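Local coordinates for protein fructose-1,6-bisphosphatase/inositol-1-monophosphatase (Thermotoga maritima, PDB 2P3N) that removes phosphate by hydrolysis from fructose 1,6-bisphosphate, inositol 1-phosphate and several other phosphate esters, with magnesium as cofactor, at residues I8-K13 with V50-K55; K55-E60 with R74-D79; T217-K222 with S228-F233. All blocks are in the same frame, centred on the assembly; numbering follows the deposited sequence.

How the contacts relate
From the N terminus, contact 1 joins helix 2-21 to helix 40-56 and closes a long loop of 36 residues. Contact 2 starts where contact 1 ends, with Lys55 in both. It closes a shorter loop, from the end of helix 40-56 to strand 74-79. The two touch through Ile53, which packs on Trp76 and Ile78, so helix 40-56 is packed onto the larger sheet. Contact 3 comes much later and closes the smallest loop, between strands 215-217 and 230-234 of the second sheet. Its centre is about 26 Å from that of contact 2. The three loops follow in series; none nests or crosses.

Contact 1: I8-K13 with V50-K55; sequences IKLLRK and VDEIRK
Leu10 reaches across from helix 2-21 and meets Glu52 and Ile53 of helix 40-56. The contact is small, with 108 Å² buried. Within these two segments the backbones come nearest at Leu10 and Glu52, with 8.1 Å between their CA atoms.

All contacts across are between carbon atoms. Leu10 CD2 lies 4.0 Å from Glu52 CG, and Leu10 CD1 is 4.1 Å from Glu52 CB. Both methyls of the leucine thus rest against the CB-CG part of the glutamate. Leu10 CD1 also faces Ile53 CG1 at 4.4 Å, a loose apolar contact. The Ile53 side chain leaves its helix at a slant, and its outer part comes close to Leu10. An alanine in place of Leu10 lacks both methyls and would probably open a gap between the helices, leaving the carbon chain of Glu52 without its apolar partner.

The polar part of Glu52 is kept off this contact. Its CG lies beside the backbone N (chi1 -85°), and the chain then bends (chi2 -70°). The carboxylate is carried away from Leu10 toward Lys55. There it makes a long, weak ion pair, Glu52 OE2 to Lys55 NZ 3.9 Å, within the same helix. No hydrogen bond links the two segments. Each helix is held by its own backbone bonds, such as Arg12 N to Ile8 O at 3.0 Å and Arg54 N to Val50 O at 2.9 Å.

Around the contact, Ile53 and Val50 lie on strands 61-64 and 74-79, and Leu11 packs on strand 95-102. Arg12 points to the tetramer interface, with a salt bridge to Glu133 of the second subunit. The helix pair therefore lies as one layer over the larger sheet.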
loop_
_atom_site.group_PDB
_atom_site.type_symbol
_atom_site.label_atom_id
_atom_site.label_comp_id
_atom_site.label_asym_id
_atom_site.label_seq_id
_atom_site.Cartn_x
_atom_site.Cartn_y
_atom_site.Cartn_z
ATOM N N ILE A 8 5.007 -18.156 -0.200
ATOM C CA ILE A 8 4.380 -16.850 -0.097
ATOM C C ILE A 8 5.191 -15.942 0.817
ATOM O O ILE A 8 5.544 -14.821 0.431
ATOM C CB ILE A 8 2.954 -16.970 0.453
ATOM C CG1 ILE A 8 2.081 -17.703 -0.570
ATOM C CG2 ILE A 8 2.384 -15.589 0.760
ATOM C CD1 ILE A 8 0.718 -18.122 -0.040
ATOM N N LYS A 9 5.498 -16.423 2.017
ATOM C CA LYS A 9 6.252 -15.625 2.968
ATOM C C LYS A 9 7.676 -15.326 2.527
ATOM O O LYS A 9 8.224 -14.286 2.866
ATOM C CB LYS A 9 6.256 -16.323 4.321
ATOM C CG LYS A 9 4.850 -16.566 4.810
ATOM C CD LYS A 9 4.800 -17.097 6.222
ATOM C CE LYS A 9 3.360 -17.197 6.656
ATOM N NZ LYS A 9 3.212 -17.907 7.942
ATOM N N LEU A 10 8.266 -16.236 1.764
ATOM C CA LEU A 10 9.636 -16.080 1.278
ATOM C C LEU A 10 9.685 -15.005 0.213
ATOM O O LEU A 10 10.520 -14.111 0.258
ATOM C CB LEU A 10 10.136 -17.382 0.654
ATOM C CG LEU A 10 11.530 -17.936 0.940
ATOM C CD1 LEU A 10 11.858 -18.900 -0.188
ATOM C CD2 LEU A 10 12.583 -16.845 1.024
ATOM N N LEU A 11 8.798 -15.101 -0.766
ATOM C CA LEU A 11 8.795 -14.109 -1.825
ATOM C C LEU A 11 8.373 -12.747 -1.302
ATOM O O LEU A 11 8.803 -11.725 -1.823
ATOM C CB LEU A 11 7.874 -14.536 -2.972
ATOM C CG LEU A 11 8.226 -15.821 -3.731
ATOM C CD1 LEU A 11 7.998 -15.565 -5.196
ATOM C CD2 LEU A 11 9.660 -16.247 -3.480
ATOM N N ARG A 12 7.531 -12.740 -0.272
ATOM C CA ARG A 12 7.078 -11.485 0.298
ATOM C C ARG A 12 8.204 -10.805 1.049
ATOM O O ARG A 12 8.288 -9.582 1.068
ATOM C CB ARG A 12 5.873 -11.708 1.211
ATOM C CG ARG A 12 4.549 -11.700 0.458
ATOM C CD ARG A 12 3.361 -12.038 1.331
ATOM N NE ARG A 12 2.118 -11.857 0.591
ATOM C CZ ARG A 12 0.903 -12.088 1.081
ATOM N NH1 ARG A 12 0.749 -12.520 2.326
ATOM N NH2 ARG A 12 -0.168 -11.877 0.323
ATOM N N LYS A 13 9.089 -11.599 1.638
ATOM C CA LYS A 13 10.222 -11.066 2.386
ATOM C C LYS A 13 11.289 -10.556 1.406
ATOM O O LYS A 13 11.772 -9.426 1.513
ATOM C CB LYS A 13 10.811 -12.159 3.281
ATOM C CG LYS A 13 11.903 -11.699 4.237
ATOM C CD LYS A 13 12.688 -12.907 4.736
ATOM C CE LYS A 13 13.714 -12.554 5.823
ATOM N NZ LYS A 13 13.093 -12.235 7.143
ATOM N N VAL A 50 17.194 -19.247 -2.837
ATOM C CA VAL A 50 17.848 -20.548 -2.940
ATOM C C VAL A 50 18.358 -21.076 -1.616
ATOM O O VAL A 50 18.311 -22.275 -1.358
ATOM C CB VAL A 50 19.039 -20.480 -3.891
ATOM C CG1 VAL A 50 19.898 -21.731 -3.726
ATOM C CG2 VAL A 50 18.545 -20.332 -5.329
ATOM N N ASP A 51 18.872 -20.173 -0.793
ATOM C CA ASP A 51 19.392 -20.538 0.512
ATOM C C ASP A 51 18.315 -21.044 1.461
ATOM O O ASP A 51 18.560 -21.971 2.237
ATOM C CB ASP A 51 20.088 -19.342 1.145
ATOM C CG ASP A 51 21.463 -19.116 0.588
ATOM O OD1 ASP A 51 21.790 -19.756 -0.436
ATOM O OD2 ASP A 51 22.211 -18.300 1.172
ATOM N N GLU A 52 17.134 -20.430 1.423
ATOM C CA GLU A 52 16.053 -20.861 2.307
ATOM C C GLU A 52 15.479 -22.192 1.859
ATOM O O GLU A 52 15.096 -23.027 2.691
ATOM C CB GLU A 52 14.937 -19.817 2.360
ATOM C CG GLU A 52 15.179 -18.707 3.368
ATOM C CD GLU A 52 15.070 -19.183 4.801
ATOM O OE1 GLU A 52 13.937 -19.380 5.292
ATOM O OE2 GLU A 52 16.131 -19.367 5.431
ATOM N N ILE A 53 15.402 -22.386 0.549
ATOM C CA ILE A 53 14.895 -23.632 0.027
ATOM C C ILE A 53 15.901 -24.717 0.401
ATOM O O ILE A 53 15.539 -25.729 1.004
ATOM C CB ILE A 53 14.717 -23.560 -1.491
ATOM C CG1 ILE A 53 13.588 -22.584 -1.830
ATOM C CG2 ILE A 53 14.385 -24.925 -2.028
ATOM C CD1 ILE A 53 13.315 -22.452 -3.306
ATOM N N ARG A 54 17.170 -24.485 0.071
ATOM C CA ARG A 54 18.236 -25.442 0.381
ATOM C C ARG A 54 18.246 -25.804 1.868
ATOM O O ARG A 54 18.665 -26.899 2.261
ATOM C CB ARG A 54 19.603 -24.864 -0.011
ATOM C CG ARG A 54 19.863 -24.783 -1.517
ATOM C CD ARG A 54 20.468 -26.078 -2.063
ATOM N NE ARG A 54 20.628 -26.091 -3.520
ATOM C CZ ARG A 54 21.415 -25.267 -4.212
ATOM N NH1 ARG A 54 22.131 -24.338 -3.593
ATOM N NH2 ARG A 54 21.488 -25.384 -5.531
ATOM N N LYS A 55 17.769 -24.879 2.688
ATOM C CA LYS A 55 17.741 -25.076 4.124
ATOM C C LYS A 55 16.592 -25.953 4.594
ATOM O O LYS A 55 16.790 -26.846 5.418
ATOM C CB LYS A 55 17.673 -23.719 4.814
ATOM C CG LYS A 55 17.502 -23.778 6.307
ATOM C CD LYS A 55 17.526 -22.371 6.875
ATOM C CE LYS A 55 17.347 -22.345 8.379
ATOM N NZ LYS A 55 17.252 -20.926 8.852
#

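Contact 2: K55-E60 with R74-D79; sequences KFFPDE and RLWIID. With MG (magnesium ion), chain E.
Trp76 turns an edge of its indole to the face of Phe57. This pair ties the turn after helix 40-56 to strand 74-79 of the larger sheet in the inositol monophosphatase fold. The turn leads into strand 61-64, which runs parallel to 74-79. Phe57 is the first residue to leave the helix.

The two rings form an edge-to-face stack. Their planes are 58° apart, and the centroid of the Phe57 ring is 4.5 Å from that of the six-membered ring of Trp76. Trp76 CZ2 sits over the centre of the Phe57 ring, 3.5 Å from Phe57 CE1. Phe6 adds a second edge-to-face partner for Phe57.

Glu60 lies beside this stack and faces two donors. Its chain is extended beyond CG (chi2 180°), which brings the carboxylate between the side chains of Arg74 and Trp76, crossing both at a slant. Trp76 NE1 donates to Glu60 OE1 at 3.2 Å, coming from above the carboxylate plane. Together with the Phe57 stack, this bond probably limits rotation of the indole. Arg74 NH2 gives Glu60 OE2 a weak hydrogen bond of 3.4 Å, part of a salt bridge. The guanidinium and carboxylate planes are 72° apart, so they do not pair flat. The stronger partner of Glu60 is Arg3, which meets OE1 in a salt bridge. Two arginines thus gather round one buried acid.

The far end of the strand serves another purpose. It opens the DPIDGT signature of the family, and Asp79 binds magnesium with Glu65, the carbonyl of Ile81 and three waters. Asp79 OD2 bonds the metal at 2.2 Å. Asp79 OD1 accepts a hydrogen bond of 2.8 Å from water 1, itself a magnesium ligand.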
loop_
_atom_site.group_PDB
_atom_site.type_symbol
_atom_site.label_atom_id
_atom_site.label_comp_id
_atom_site.label_asym_id
_atom_site.label_seq_id
_atom_site.Cartn_x
_atom_site.Cartn_y
_atom_site.Cartn_z
ATOM N N LYS A 55 17.769 -24.879 2.688
ATOM C CA LYS A 55 17.741 -25.076 4.124
ATOM C C LYS A 55 16.592 -25.953 4.594
ATOM O O LYS A 55 16.790 -26.846 5.418
ATOM C CB LYS A 55 17.673 -23.719 4.814
ATOM C CG LYS A 55 17.502 -23.778 6.307
ATOM C CD LYS A 55 17.526 -22.371 6.875
ATOM C CE LYS A 55 17.347 -22.345 8.379
ATOM N NZ LYS A 55 17.252 -20.926 8.852
ATOM N N PHE A 56 15.396 -25.706 4.066
ATOM C CA PHE A 56 14.219 -26.473 4.474
ATOM C C PHE A 56 13.887 -27.648 3.570
ATOM O O PHE A 56 13.100 -28.522 3.931
ATOM C CB PHE A 56 12.995 -25.557 4.591
ATOM C CG PHE A 56 13.081 -24.585 5.725
ATOM C CD1 PHE A 56 13.749 -23.371 5.575
ATOM C CD2 PHE A 56 12.556 -24.909 6.973
ATOM C CE1 PHE A 56 13.895 -22.496 6.656
ATOM C CE2 PHE A 56 12.697 -24.041 8.059
ATOM C CZ PHE A 56 13.366 -22.837 7.899
ATOM N N PHE A 57 14.491 -27.674 2.393
ATOM C CA PHE A 57 14.242 -28.757 1.451
ATOM C C PHE A 57 15.591 -29.306 0.999
ATOM O O PHE A 57 15.881 -29.405 -0.197
ATOM C CB PHE A 57 13.405 -28.214 0.291
ATOM C CG PHE A 57 12.075 -27.657 0.732
ATOM C CD1 PHE A 57 10.953 -28.474 0.816
ATOM C CD2 PHE A 57 11.957 -26.331 1.124
ATOM C CE1 PHE A 57 9.737 -27.976 1.288
ATOM C CE2 PHE A 57 10.748 -25.830 1.595
ATOM C CZ PHE A 57 9.640 -26.652 1.677
ATOM N N PRO A 58 16.423 -29.696 1.980
ATOM C CA PRO A 58 17.768 -30.244 1.842
ATOM C C PRO A 58 18.117 -30.983 0.557
ATOM O O PRO A 58 18.994 -30.543 -0.191
ATOM C CB PRO A 58 17.893 -31.126 3.073
ATOM C CG PRO A 58 17.198 -30.328 4.084
ATOM C CD PRO A 58 15.946 -29.896 3.362
ATOM N N ASP A 59 17.451 -32.098 0.289
ATOM C CA ASP A 59 17.791 -32.853 -0.909
ATOM C C ASP A 59 16.790 -32.737 -2.046
ATOM O O ASP A 59 16.299 -33.740 -2.569
ATOM C CB ASP A 59 18.050 -34.338 -0.558
ATOM C CG ASP A 59 16.924 -34.968 0.265
ATOM O OD1 ASP A 59 15.786 -35.062 -0.251
ATOM O OD2 ASP A 59 17.179 -35.376 1.425
ATOM N N GLU A 60 16.487 -31.503 -2.426
ATOM C CA GLU A 60 15.563 -31.258 -3.521
ATOM C C GLU A 60 16.294 -30.363 -4.506
ATOM O O GLU A 60 17.208 -29.637 -4.118
ATOM C CB GLU A 60 14.274 -30.633 -2.985
ATOM C CG GLU A 60 13.503 -31.653 -2.149
ATOM C CD GLU A 60 12.207 -31.135 -1.560
ATOM O OE1 GLU A 60 11.442 -30.470 -2.292
ATOM O OE2 GLU A 60 11.949 -31.417 -0.368
ATOM N N ARG A 74 11.769 -33.511 -7.915
ATOM C CA ARG A 74 11.355 -32.545 -6.909
ATOM C C ARG A 74 12.215 -31.328 -7.197
ATOM O O ARG A 74 13.301 -31.164 -6.636
ATOM C CB ARG A 74 11.609 -33.109 -5.505
ATOM C CG ARG A 74 10.667 -34.258 -5.203
ATOM C CD ARG A 74 11.023 -35.064 -3.962
ATOM N NE ARG A 74 10.751 -34.364 -2.715
ATOM C CZ ARG A 74 10.223 -34.935 -1.634
ATOM N NH1 ARG A 74 9.891 -36.222 -1.642
ATOM N NH2 ARG A 74 10.046 -34.221 -0.529
ATOM N N LEU A 75 11.719 -30.488 -8.101
ATOM C CA LEU A 75 12.444 -29.302 -8.534
ATOM C C LEU A 75 11.721 -27.964 -8.336
ATOM O O LEU A 75 10.580 -27.790 -8.769
ATOM C CB LEU A 75 12.801 -29.451 -10.018
ATOM C CG LEU A 75 13.598 -28.319 -10.671
ATOM C CD1 LEU A 75 15.090 -28.549 -10.457
ATOM C CD2 LEU A 75 13.274 -28.254 -12.159
ATOM N N TRP A 76 12.401 -27.015 -7.694
ATOM C CA TRP A 76 11.850 -25.680 -7.473
ATOM C C TRP A 76 12.383 -24.755 -8.572
ATOM O O TRP A 76 13.596 -24.599 -8.732
ATOM C CB TRP A 76 12.289 -25.123 -6.116
ATOM C CG TRP A 76 11.848 -25.903 -4.907
ATOM C CD1 TRP A 76 12.373 -27.079 -4.444
ATOM C CD2 TRP A 76 10.841 -25.515 -3.958
ATOM N NE1 TRP A 76 11.765 -27.441 -3.262
ATOM C CE2 TRP A 76 10.821 -26.500 -2.942
ATOM C CE3 TRP A 76 9.954 -24.428 -3.867
ATOM C CZ2 TRP A 76 9.949 -26.429 -1.844
ATOM C CZ3 TRP A 76 9.084 -24.362 -2.770
ATOM C CH2 TRP A 76 9.092 -25.358 -1.776
ATOM N N ILE A 77 11.491 -24.139 -9.337
ATOM C CA ILE A 77 11.945 -23.238 -10.387
ATOM C C ILE A 77 11.812 -21.792 -9.921
ATOM O O ILE A 77 10.730 -21.322 -9.554
ATOM C CB ILE A 77 11.178 -23.468 -11.691
ATOM C CG1 ILE A 77 11.233 -24.960 -12.051
ATOM C CG2 ILE A 77 11.804 -22.642 -12.793
ATOM C CD1 ILE A 77 10.620 -25.301 -13.385
ATOM N N ILE A 78 12.936 -21.090 -9.958
ATOM C CA ILE A 78 13.017 -19.726 -9.463
ATOM C C ILE A 78 13.406 -18.657 -10.456
ATOM O O ILE A 78 14.337 -18.819 -11.232
ATOM C CB ILE A 78 14.053 -19.670 -8.316
ATOM C CG1 ILE A 78 13.648 -20.656 -7.220
ATOM C CG2 ILE A 78 14.218 -18.242 -7.803
ATOM C CD1 ILE A 78 14.797 -21.063 -6.331
ATOM N N ASP A 79 12.671 -17.559 -10.435
ATOM C CA ASP A 79 13.030 -16.422 -11.253
ATOM C C ASP A 79 13.171 -15.307 -10.220
ATOM O O ASP A 79 12.176 -14.762 -9.734
ATOM C CB ASP A 79 11.969 -16.074 -12.295
ATOM C CG ASP A 79 12.470 -15.029 -13.292
ATOM O OD1 ASP A 79 11.958 -14.962 -14.431
ATOM O OD2 ASP A 79 13.388 -14.269 -12.929
HETATM MG MG MG E . 14.406 -12.786 -14.144
HETATM O O HOH W 1 13.290 -12.965 -15.926
HETATM O O HOH W 2 15.387 -11.607 -15.330
HETATM O O HOH W 3 16.070 -12.500 -12.637
#

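Contact 3: T217-K222 with S228-F233; sequences TDFSGK and SKNFIF
Asn230 lies over one face of the Phe219 ring, with its CB above the ring centre. The two residues belong to a beta hairpin with a long loop, formed by strands 215-217 and 230-234 at the edge of the five-stranded sheet. The Asn230 amide is stacked off-centre, toward Phe219 CG and CD1, its plane tilted 23° from the ring. Ile232 CG1 meets the edge of the ring, 3.6 Å from Phe219 CD2. The Phe219 ring also meets that of Trp195. Val246 and Asn247 of helix 239-253 pack against it too.

The loop begins with a type I turn from Asp218 to Gly221. Thr217 and Ile232 are a hydrogen-bonded pair. Their side chains lie side by side, with Thr217 CG2 3.8 Å from Ile232 CB.

Asp218 CG stands between its backbone N and carbonyl carbon (chi1 81°), which curls the carboxylate back over the turn. There Asp218 OD2 accepts from Ser220 N at 2.7 Å, an Asx turn; the N-H comes from well above the carboxylate plane. At Gly221, the last residue of the type I turn (phi 83°), a side chain would be jammed against the carbonyl O of Ser220. Phe231 is on the other face of its strand and packs on helix 199-211.

Thr217 N donates to Ile232 O at 3.0 Å. Thr217 O accepts from Ile232 N at 2.7 Å and also meets Phe231 CA in a C-H...O contact of 3.3 Å.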
loop_
_atom_site.group_PDB
_atom_site.type_symbol
_atom_site.label_atom_id
_atom_site.label_comp_id
_atom_site.label_asym_id
_atom_site.label_seq_id
_atom_site.Cartn_x
_atom_site.Cartn_y
_atom_site.Cartn_z
ATOM N N THR A 217 -1.545 -23.525 -23.049
ATOM C CA THR A 217 -1.114 -24.422 -24.110
ATOM C C THR A 217 0.021 -23.857 -24.940
ATOM O O THR A 217 0.427 -22.703 -24.768
ATOM C CB THR A 217 -2.269 -24.740 -25.075
ATOM O OG1 THR A 217 -1.820 -25.697 -26.040
ATOM C CG2 THR A 217 -2.710 -23.483 -25.817
ATOM N N ASP A 218 0.530 -24.691 -25.842
ATOM C CA ASP A 218 1.594 -24.293 -26.751
ATOM C C ASP A 218 0.886 -23.702 -27.973
ATOM O O ASP A 218 -0.340 -23.599 -27.994
ATOM C CB ASP A 218 2.428 -25.501 -27.170
ATOM C CG ASP A 218 1.774 -26.303 -28.275
ATOM O OD1 ASP A 218 0.693 -26.886 -28.035
ATOM O OD2 ASP A 218 2.342 -26.336 -29.388
ATOM N N PHE A 219 1.645 -23.330 -28.995
ATOM C CA PHE A 219 1.044 -22.739 -30.184
ATOM C C PHE A 219 0.217 -23.712 -31.030
ATOM O O PHE A 219 -0.584 -23.289 -31.871
ATOM C CB PHE A 219 2.130 -22.084 -31.043
ATOM C CG PHE A 219 2.645 -20.779 -30.485
ATOM C CD1 PHE A 219 3.701 -20.111 -31.104
ATOM C CD2 PHE A 219 2.067 -20.207 -29.352
ATOM C CE1 PHE A 219 4.177 -18.895 -30.605
ATOM C CE2 PHE A 219 2.535 -18.992 -28.844
ATOM C CZ PHE A 219 3.591 -18.336 -29.474
ATOM N N SER A 220 0.401 -25.007 -30.807
ATOM C CA SER A 220 -0.341 -26.000 -31.569
ATOM C C SER A 220 -1.699 -26.293 -30.929
ATOM O O SER A 220 -2.482 -27.098 -31.446
ATOM C CB SER A 220 0.471 -27.296 -31.686
ATOM O OG SER A 220 0.645 -27.930 -30.426
ATOM N N GLY A 221 -1.969 -25.632 -29.802
ATOM C CA GLY A 221 -3.228 -25.823 -29.101
ATOM C C GLY A 221 -3.204 -27.039 -28.193
ATOM O O GLY A 221 -4.182 -27.348 -27.502
ATOM N N LYS A 222 -2.074 -27.734 -28.196
ATOM C CA LYS A 222 -1.905 -28.923 -27.382
ATOM C C LYS A 222 -1.416 -28.517 -25.999
ATOM O O LYS A 222 -0.359 -27.907 -25.864
ATOM C CB LYS A 222 -0.904 -29.863 -28.052
ATOM C CG LYS A 222 -1.352 -30.367 -29.431
ATOM C CD LYS A 222 -2.599 -31.240 -29.327
ATOM C CE LYS A 222 -2.844 -32.022 -30.607
ATOM N NZ LYS A 222 -3.892 -33.072 -30.413
ATOM N N SER A 228 7.474 -26.278 -22.265
ATOM C CA SER A 228 7.043 -25.986 -23.626
ATOM C C SER A 228 7.733 -24.691 -24.050
ATOM O O SER A 228 8.063 -23.857 -23.209
ATOM C CB SER A 228 5.527 -25.821 -23.665
ATOM O OG SER A 228 4.899 -26.892 -22.982
ATOM N N LYS A 229 7.958 -24.520 -25.349
ATOM C CA LYS A 229 8.635 -23.323 -25.843
ATOM C C LYS A 229 7.717 -22.131 -26.121
ATOM O O LYS A 229 8.116 -20.978 -25.941
ATOM C CB LYS A 229 9.445 -23.668 -27.101
ATOM C CG LYS A 229 8.703 -24.524 -28.128
ATOM C CD LYS A 229 9.565 -24.818 -29.354
ATOM C CE LYS A 229 8.835 -25.720 -30.330
ATOM N NZ LYS A 229 9.629 -25.961 -31.557
ATOM N N ASN A 230 6.494 -22.408 -26.565
ATOM C CA ASN A 230 5.525 -21.354 -26.859
ATOM C C ASN A 230 4.399 -21.477 -25.851
ATOM O O ASN A 230 4.037 -22.588 -25.458
ATOM C CB ASN A 230 4.940 -21.520 -28.262
ATOM C CG ASN A 230 5.867 -22.253 -29.202
ATOM O OD1 ASN A 230 7.029 -21.871 -29.373
ATOM N ND2 ASN A 230 5.354 -23.317 -29.828
ATOM N N PHE A 231 3.825 -20.344 -25.452
ATOM C CA PHE A 231 2.751 -20.361 -24.465
ATOM C C PHE A 231 1.564 -19.467 -24.747
ATOM O O PHE A 231 1.706 -18.299 -25.110
ATOM C CB PHE A 231 3.316 -20.023 -23.087
ATOM C CG PHE A 231 3.937 -21.195 -22.391
ATOM C CD1 PHE A 231 3.144 -22.115 -21.728
ATOM C CD2 PHE A 231 5.305 -21.394 -22.424
ATOM C CE1 PHE A 231 3.702 -23.209 -21.111
ATOM C CE2 PHE A 231 5.868 -22.489 -21.811
ATOM C CZ PHE A 231 5.062 -23.401 -21.152
ATOM N N ILE A 232 0.384 -20.043 -24.562
ATOM C CA ILE A 232 -0.860 -19.327 -24.766
ATOM C C ILE A 232 -1.722 -19.490 -23.524
ATOM O O ILE A 232 -2.217 -20.586 -23.245
ATOM C CB ILE A 232 -1.644 -19.871 -25.994
ATOM C CG1 ILE A 232 -0.782 -19.753 -27.259
ATOM C CG2 ILE A 232 -2.958 -19.092 -26.171
ATOM C CD1 ILE A 232 -1.431 -20.306 -28.513
ATOM N N PHE A 233 -1.873 -18.403 -22.769
ATOM C CA PHE A 233 -2.701 -18.403 -21.561
ATOM C C PHE A 233 -4.029 -17.742 -21.914
ATOM O O PHE A 233 -4.055 -16.687 -22.557
ATOM C CB PHE A 233 -2.034 -17.616 -20.426
ATOM C CG PHE A 233 -0.694 -18.158 -20.005
ATOM C CD1 PHE A 233 0.459 -17.822 -20.708
ATOM C CD2 PHE A 233 -0.585 -19.000 -18.901
ATOM C CE1 PHE A 233 1.698 -18.314 -20.311
ATOM C CE2 PHE A 233 0.650 -19.500 -18.500
ATOM C CZ PHE A 233 1.794 -19.156 -19.205
#